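Protein-arginine-phosphatase (Bacillus subtilis subsp. subtilis, PDB 4KK3) removes the phosphoryl group from phosphoarginine residues in a large number of proteins, counteracting the protein arginine kinase McsB. Local coordinates at residues 28-33 / 144-149; 106-111 / 139-144. All blocks are in the same frame, centred on the assembly; numbering follows the deposited sequence.

Overall arrangement
Both interactions use the C-terminal part of helix 124-145, interaction 1 at its very end, and their centres are about 12 Å apart. Interaction 2 joins the helix to helix 105-110, close to the parallel sheet; none of its touching residues is exposed. Interaction 1 is more peripheral, its centre about 16 Å from the chain centre, and its Lys146 is exposed. Each is partly buried. Interaction 1 joins a salt bridge to apolar contacts of Leu30, Val32 and Leu145; interaction 2 combines valine packing with a neutral amide-to-carbonyl bond. They touch through a salt bridge from Glu28 to Lys143 and packing of Leu30 on Ala142. Both lie away from the catalytic residues.

Interaction 1: residues 28-33 / 144-149; sequences EGLNVN and QLKKDR
Lys146 lays its aliphatic chain over the end of Leu30, with its CD only 3.5 Å from CD2 of Leu30. That is tighter than a usual carbon contact. Three successive bends, at chi2, chi3 and chi4, curl the lysine chain back on itself. They bring its ammonium group round to Glu28. There NZ of Lys146 donates a hydrogen bond to OE2 of Glu28 at 2.9 Å, and the pair forms a salt bridge. The ammonium meets OE2 on its anti side, 16° out of the carboxylate plane. Glu28 has its CG anti to the backbone N, chi1 -174°, and a bend at chi2 places the carboxylate beside this partner. Its other oxygen, OE1, makes a second salt bridge with Lys143, three residues before Lys146 in the chain. Two lysines thus share one carboxylate.

Beneath the charges lies an apolar layer. CD2 of Leu30 is 4.2 Å from CB of Leu145. Further along, CG1 of Val32 comes to 4.5 Å from CD1 of Leu145, a looser touch. Phe21 of helix 13-28 packs against Leu30, Val32 and Leu145, and Leu151, the last residue of the chain, touches Leu30 and Val32.

The contact joins the loop before edge strand 33-38 to the end of helix 124-145 and the C-terminal tail, away from the catalytic site. Gly29, with positive phi, is the first residue to leave helix 13-28. A type I beta turn runs from Leu145 to Asp148, with Asp148 N hydrogen-bonded to Leu145 O at 3.2 Å. Lys146 therefore works in two ways: its CD adds to the apolar contact of Leu30, while its charged end pairs with Glu28. The second lysine probably favours the ionised form of Glu28.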
loop_
_atom_site.group_PDB
_atom_site.type_symbol
_atom_site.label_atom_id
_atom_site.label_comp_id
_atom_site.label_asym_id
_atom_site.label_seq_id
_atom_site.Cartn_x
_atom_site.Cartn_y
_atom_site.Cartn_z
ATOM N N GLU A 28 -1.506 -17.409 -1.582
ATOM C CA GLU A 28 -1.179 -17.887 -0.243
ATOM C C GLU A 28 -2.435 -18.374 0.477
ATOM O O GLU A 28 -2.360 -19.007 1.532
ATOM C CB GLU A 28 -0.502 -16.762 0.553
ATOM C CG GLU A 28 0.025 -17.148 1.932
ATOM C CD GLU A 28 1.188 -18.123 1.876
ATOM O OE1 GLU A 28 1.915 -18.128 0.859
ATOM O OE2 GLU A 28 1.374 -18.883 2.853
ATOM N N GLY A 29 -3.594 -18.085 -0.101
ATOM C CA GLY A 29 -4.851 -18.502 0.486
ATOM C C GLY A 29 -5.258 -17.601 1.630
ATOM O O GLY A 29 -5.997 -18.009 2.525
ATOM N N LEU A 30 -4.765 -16.366 1.604
ATOM C CA LEU A 30 -5.085 -15.395 2.641
ATOM C C LEU A 30 -6.498 -14.862 2.497
ATOM O O LEU A 30 -6.930 -14.509 1.402
ATOM C CB LEU A 30 -4.112 -14.219 2.583
ATOM C CG LEU A 30 -2.799 -14.365 3.336
ATOM C CD1 LEU A 30 -1.985 -13.096 3.171
ATOM C CD2 LEU A 30 -3.089 -14.623 4.790
ATOM N N ASN A 31 -7.209 -14.784 3.615
ATOM C CA ASN A 31 -8.539 -14.197 3.615
ATOM C C ASN A 31 -8.489 -12.786 4.173
ATOM O O ASN A 31 -8.738 -12.557 5.357
ATOM C CB ASN A 31 -9.524 -15.074 4.394
ATOM C CG ASN A 31 -9.891 -16.344 3.643
ATOM O OD1 ASN A 31 -9.861 -16.376 2.410
ATOM N ND2 ASN A 31 -10.242 -17.395 4.380
ATOM N N VAL A 32 -8.127 -11.841 3.312
ATOM C CA VAL A 32 -8.035 -10.443 3.704
ATOM C C VAL A 32 -8.728 -9.561 2.682
ATOM O O VAL A 32 -8.887 -9.944 1.520
ATOM C CB VAL A 32 -6.567 -9.984 3.844
ATOM C CG1 VAL A 32 -5.871 -10.753 4.949
ATOM C CG2 VAL A 32 -5.824 -10.153 2.533
ATOM N N ASN A 33 -9.140 -8.379 3.126
ATOM C CA ASN A 33 -9.724 -7.372 2.257
ATOM C C ASN A 33 -8.710 -6.248 2.082
ATOM O O ASN A 33 -8.209 -5.715 3.061
ATOM C CB ASN A 33 -11.010 -6.840 2.885
ATOM C CG ASN A 33 -11.822 -5.995 1.931
ATOM O OD1 ASN A 33 -11.658 -4.776 1.868
ATOM N ND2 ASN A 33 -12.715 -6.637 1.186
ATOM N N GLN A 144 3.610 -13.334 7.325
ATOM C CA GLN A 144 3.410 -12.859 8.685
ATOM C C GLN A 144 1.938 -12.868 9.064
ATOM O O GLN A 144 1.586 -13.236 10.184
ATOM C CB GLN A 144 3.990 -11.459 8.865
ATOM C CG GLN A 144 5.497 -11.432 8.943
ATOM C CD GLN A 144 6.035 -10.029 8.856
ATOM O OE1 GLN A 144 5.272 -9.068 8.735
ATOM N NE2 GLN A 144 7.356 -9.896 8.916
ATOM N N LEU A 145 1.077 -12.482 8.128
ATOM C CA LEU A 145 -0.357 -12.423 8.408
ATOM C C LEU A 145 -0.945 -13.785 8.792
ATOM O O LEU A 145 -1.997 -13.854 9.426
ATOM C CB LEU A 145 -1.122 -11.802 7.241
ATOM C CG LEU A 145 -0.962 -10.286 7.105
ATOM C CD1 LEU A 145 -1.593 -9.808 5.828
ATOM C CD2 LEU A 145 -1.582 -9.573 8.298
ATOM N N LYS A 146 -0.250 -14.856 8.420
ATOM C CA LYS A 146 -0.630 -16.209 8.835
ATOM C C LYS A 146 -0.514 -16.396 10.350
ATOM O O LYS A 146 -1.126 -17.300 10.916
ATOM C CB LYS A 146 0.240 -17.250 8.128
ATOM C CG LYS A 146 0.304 -17.092 6.622
ATOM C CD LYS A 146 -1.072 -17.206 6.002
ATOM C CE LYS A 146 -1.509 -18.653 5.840
ATOM N NZ LYS A 146 -0.805 -19.326 4.711
ATOM N N LYS A 147 0.272 -15.541 10.998
ATOM C CA LYS A 147 0.492 -15.632 12.438
ATOM C C LYS A 147 -0.542 -14.838 13.229
ATOM O O LYS A 147 -0.427 -14.689 14.444
ATOM C CB LYS A 147 1.891 -15.132 12.796
ATOM C CG LYS A 147 3.019 -15.942 12.193
ATOM C CD LYS A 147 4.369 -15.396 12.628
ATOM C CE LYS A 147 5.501 -16.227 12.056
ATOM N NZ LYS A 147 5.363 -16.388 10.584
ATOM N N ASP A 148 -1.556 -14.331 12.541
ATOM C CA ASP A 148 -2.554 -13.500 13.192
ATOM C C ASP A 148 -3.828 -14.291 13.445
ATOM O O ASP A 148 -4.446 -14.793 12.506
ATOM C CB ASP A 148 -2.844 -12.263 12.339
ATOM C CG ASP A 148 -3.519 -11.158 13.123
ATOM O OD1 ASP A 148 -4.591 -11.400 13.712
ATOM O OD2 ASP A 148 -2.973 -10.037 13.144
ATOM N N ARG A 149 -4.200 -14.420 14.717
ATOM C CA ARG A 149 -5.447 -15.080 15.080
ATOM C C ARG A 149 -6.626 -14.267 14.578
ATOM O O ARG A 149 -6.552 -13.040 14.502
ATOM C CB ARG A 149 -5.562 -15.258 16.594
ATOM C CG ARG A 149 -4.647 -16.313 17.183
ATOM C CD ARG A 149 -5.080 -16.649 18.592
ATOM N NE ARG A 149 -4.003 -17.239 19.377
ATOM C CZ ARG A 149 -3.752 -18.542 19.439
ATOM N NH1 ARG A 149 -4.496 -19.396 18.752
ATOM N NH2 ARG A 149 -2.751 -18.989 20.187
#

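Interaction 2: residues 106-111 / 139-144; sequences KEYVTG and RQLAKQ
The axes of segments 106-110 and 139-144 cross at 58° and pass 9.6 Å apart, with Val109 opposite Leu141. CG1 of Val109 is anti to the backbone N, chi1 175°, and reaches CB of Gln140 at 3.5 Å. CG2 of Val109 lies 4.0 Å from CB of Leu141. CD1 of the Tyr108 ring lies 3.8 Å from CD1 of Leu141, in an oblique approach, and the two side chains cross at about a right angle.

The extended chain of Gln144 sends NE2 to Val109 O at 2.6 Å, with an N-H...O angle of 160°. The donor sits in the carbonyl plane on a lone pair, and the acceptor lies in the plane of the glutamine amide. A leucine here would probably leave Val109 O without this donor and the end of helix 105-110 less firmly tied to its neighbour.

Thr110 OG1 donates a hydrogen bond to Lys106 O at 2.8 Å, from above the carbonyl plane; that oxygen also accepts from Thr110 N. Tyr108 and Leu141 both rest on Leu81 of strand 79-82, and Leu141 touches Phe21, so helices 13-28 and 124-145 pack beside the parallel sheet of the low molecular weight phosphatase fold.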
loop_
_atom_site.group_PDB
_atom_site.type_symbol
_atom_site.label_atom_id
_atom_site.label_comp_id
_atom_site.label_asym_id
_atom_site.label_seq_id
_atom_site.Cartn_x
_atom_site.Cartn_y
_atom_site.Cartn_z
ATOM N N LYS A 106 7.572 -0.962 5.910
ATOM C CA LYS A 106 8.860 -1.520 6.304
ATOM C C LYS A 106 8.921 -1.833 7.806
ATOM O O LYS A 106 9.356 -2.913 8.179
ATOM C CB LYS A 106 10.032 -0.660 5.835
ATOM C CG LYS A 106 10.206 -0.715 4.309
ATOM C CD LYS A 106 11.437 0.032 3.832
ATOM C CE LYS A 106 11.619 -0.175 2.324
ATOM N NZ LYS A 106 12.770 0.596 1.793
ATOM N N GLU A 107 8.461 -0.895 8.642
ATOM C CA GLU A 107 8.356 -1.107 10.096
ATOM C C GLU A 107 7.675 -2.417 10.441
ATOM O O GLU A 107 8.191 -3.246 11.195
ATOM C CB GLU A 107 7.461 -0.023 10.717
ATOM C CG GLU A 107 8.119 1.122 11.388
ATOM C CD GLU A 107 7.104 1.969 12.142
ATOM O OE1 GLU A 107 5.934 2.100 11.684
ATOM O OE2 GLU A 107 7.474 2.492 13.204
ATOM N N TYR A 108 6.476 -2.580 9.899
ATOM C CA TYR A 108 5.612 -3.679 10.275
ATOM C C TYR A 108 6.208 -5.014 9.855
ATOM O O TYR A 108 6.187 -5.987 10.608
ATOM C CB TYR A 108 4.242 -3.481 9.636
ATOM C CG TYR A 108 3.182 -4.378 10.209
ATOM C CD1 TYR A 108 2.846 -5.574 9.597
ATOM C CD2 TYR A 108 2.529 -4.028 11.381
ATOM C CE1 TYR A 108 1.872 -6.393 10.134
ATOM C CE2 TYR A 108 1.567 -4.836 11.926
ATOM C CZ TYR A 108 1.240 -6.020 11.304
ATOM O OH TYR A 108 0.266 -6.812 11.868
ATOM N N VAL A 109 6.754 -5.051 8.647
ATOM C CA VAL A 109 7.229 -6.297 8.076
ATOM C C VAL A 109 8.635 -6.676 8.542
ATOM O O VAL A 109 8.901 -7.838 8.867
ATOM C CB VAL A 109 7.172 -6.221 6.533
ATOM C CG1 VAL A 109 7.787 -7.461 5.921
ATOM C CG2 VAL A 109 5.733 -6.037 6.097
ATOM N N THR A 110 9.523 -5.689 8.604
ATOM C CA THR A 110 10.939 -5.952 8.827
ATOM C C THR A 110 11.412 -5.538 10.216
ATOM O O THR A 110 12.501 -5.914 10.640
ATOM C CB THR A 110 11.810 -5.204 7.808
ATOM O OG1 THR A 110 11.965 -3.842 8.222
ATOM C CG2 THR A 110 11.178 -5.247 6.431
ATOM N N GLY A 111 10.600 -4.750 10.913
ATOM C CA GLY A 111 10.947 -4.290 12.243
ATOM C C GLY A 111 11.857 -3.078 12.243
ATOM O O GLY A 111 12.116 -2.490 13.295
ATOM N N ARG A 139 5.391 -10.145 0.020
ATOM C CA ARG A 139 5.518 -11.590 0.219
ATOM C C ARG A 139 5.758 -11.933 1.685
ATOM O O ARG A 139 5.164 -12.883 2.202
ATOM C CB ARG A 139 6.604 -12.201 -0.672
ATOM C CG ARG A 139 6.216 -12.192 -2.142
ATOM C CD ARG A 139 7.130 -13.040 -2.998
ATOM N NE ARG A 139 6.746 -12.955 -4.406
ATOM C CZ ARG A 139 5.750 -13.645 -4.956
ATOM N NH1 ARG A 139 5.029 -14.486 -4.222
ATOM N NH2 ARG A 139 5.472 -13.498 -6.242
ATOM N N GLN A 140 6.602 -11.152 2.355
ATOM C CA GLN A 140 6.856 -11.357 3.781
ATOM C C GLN A 140 5.614 -11.041 4.601
ATOM O O GLN A 140 5.311 -11.755 5.554
ATOM C CB GLN A 140 8.005 -10.495 4.291
ATOM C CG GLN A 140 9.329 -10.616 3.575
ATOM C CD GLN A 140 10.336 -9.588 4.082
ATOM O OE1 GLN A 140 10.765 -9.638 5.241
ATOM N NE2 GLN A 140 10.698 -8.635 3.223
ATOM N N LEU A 141 4.914 -9.959 4.246
ATOM C CA LEU A 141 3.679 -9.589 4.924
ATOM C C LEU A 141 2.684 -10.740 4.918
ATOM O O LEU A 141 2.080 -11.059 5.940
ATOM C CB LEU A 141 3.047 -8.330 4.305
ATOM C CG LEU A 141 1.725 -7.827 4.905
ATOM C CD1 LEU A 141 1.920 -7.359 6.351
ATOM C CD2 LEU A 141 1.124 -6.689 4.074
ATOM N N ALA A 142 2.520 -11.362 3.757
ATOM C CA ALA A 142 1.619 -12.489 3.614
ATOM C C ALA A 142 1.963 -13.600 4.604
ATOM O O ALA A 142 1.092 -14.086 5.320
ATOM C CB ALA A 142 1.654 -12.997 2.199
ATOM N N LYS A 143 3.238 -13.971 4.664
ATOM C CA LYS A 143 3.686 -15.019 5.573
ATOM C C LYS A 143 3.435 -14.617 7.022
ATOM O O LYS A 143 3.081 -15.453 7.850
ATOM C CB LYS A 143 5.172 -15.336 5.366
ATOM C CG LYS A 143 5.578 -15.694 3.938
ATOM C CD LYS A 143 4.963 -16.998 3.458
ATOM C CE LYS A 143 5.561 -17.418 2.119
ATOM N NZ LYS A 143 4.852 -18.578 1.502
ATOM N N GLN A 144 3.610 -13.334 7.325
ATOM C CA GLN A 144 3.410 -12.859 8.685
ATOM C C GLN A 144 1.938 -12.868 9.064
ATOM O O GLN A 144 1.586 -13.236 10.184
ATOM C CB GLN A 144 3.990 -11.459 8.865
ATOM C CG GLN A 144 5.497 -11.432 8.943
ATOM C CD GLN A 144 6.035 -10.029 8.856
ATOM O OE1 GLN A 144 5.272 -9.068 8.735
ATOM N NE2 GLN A 144 7.356 -9.896 8.916
#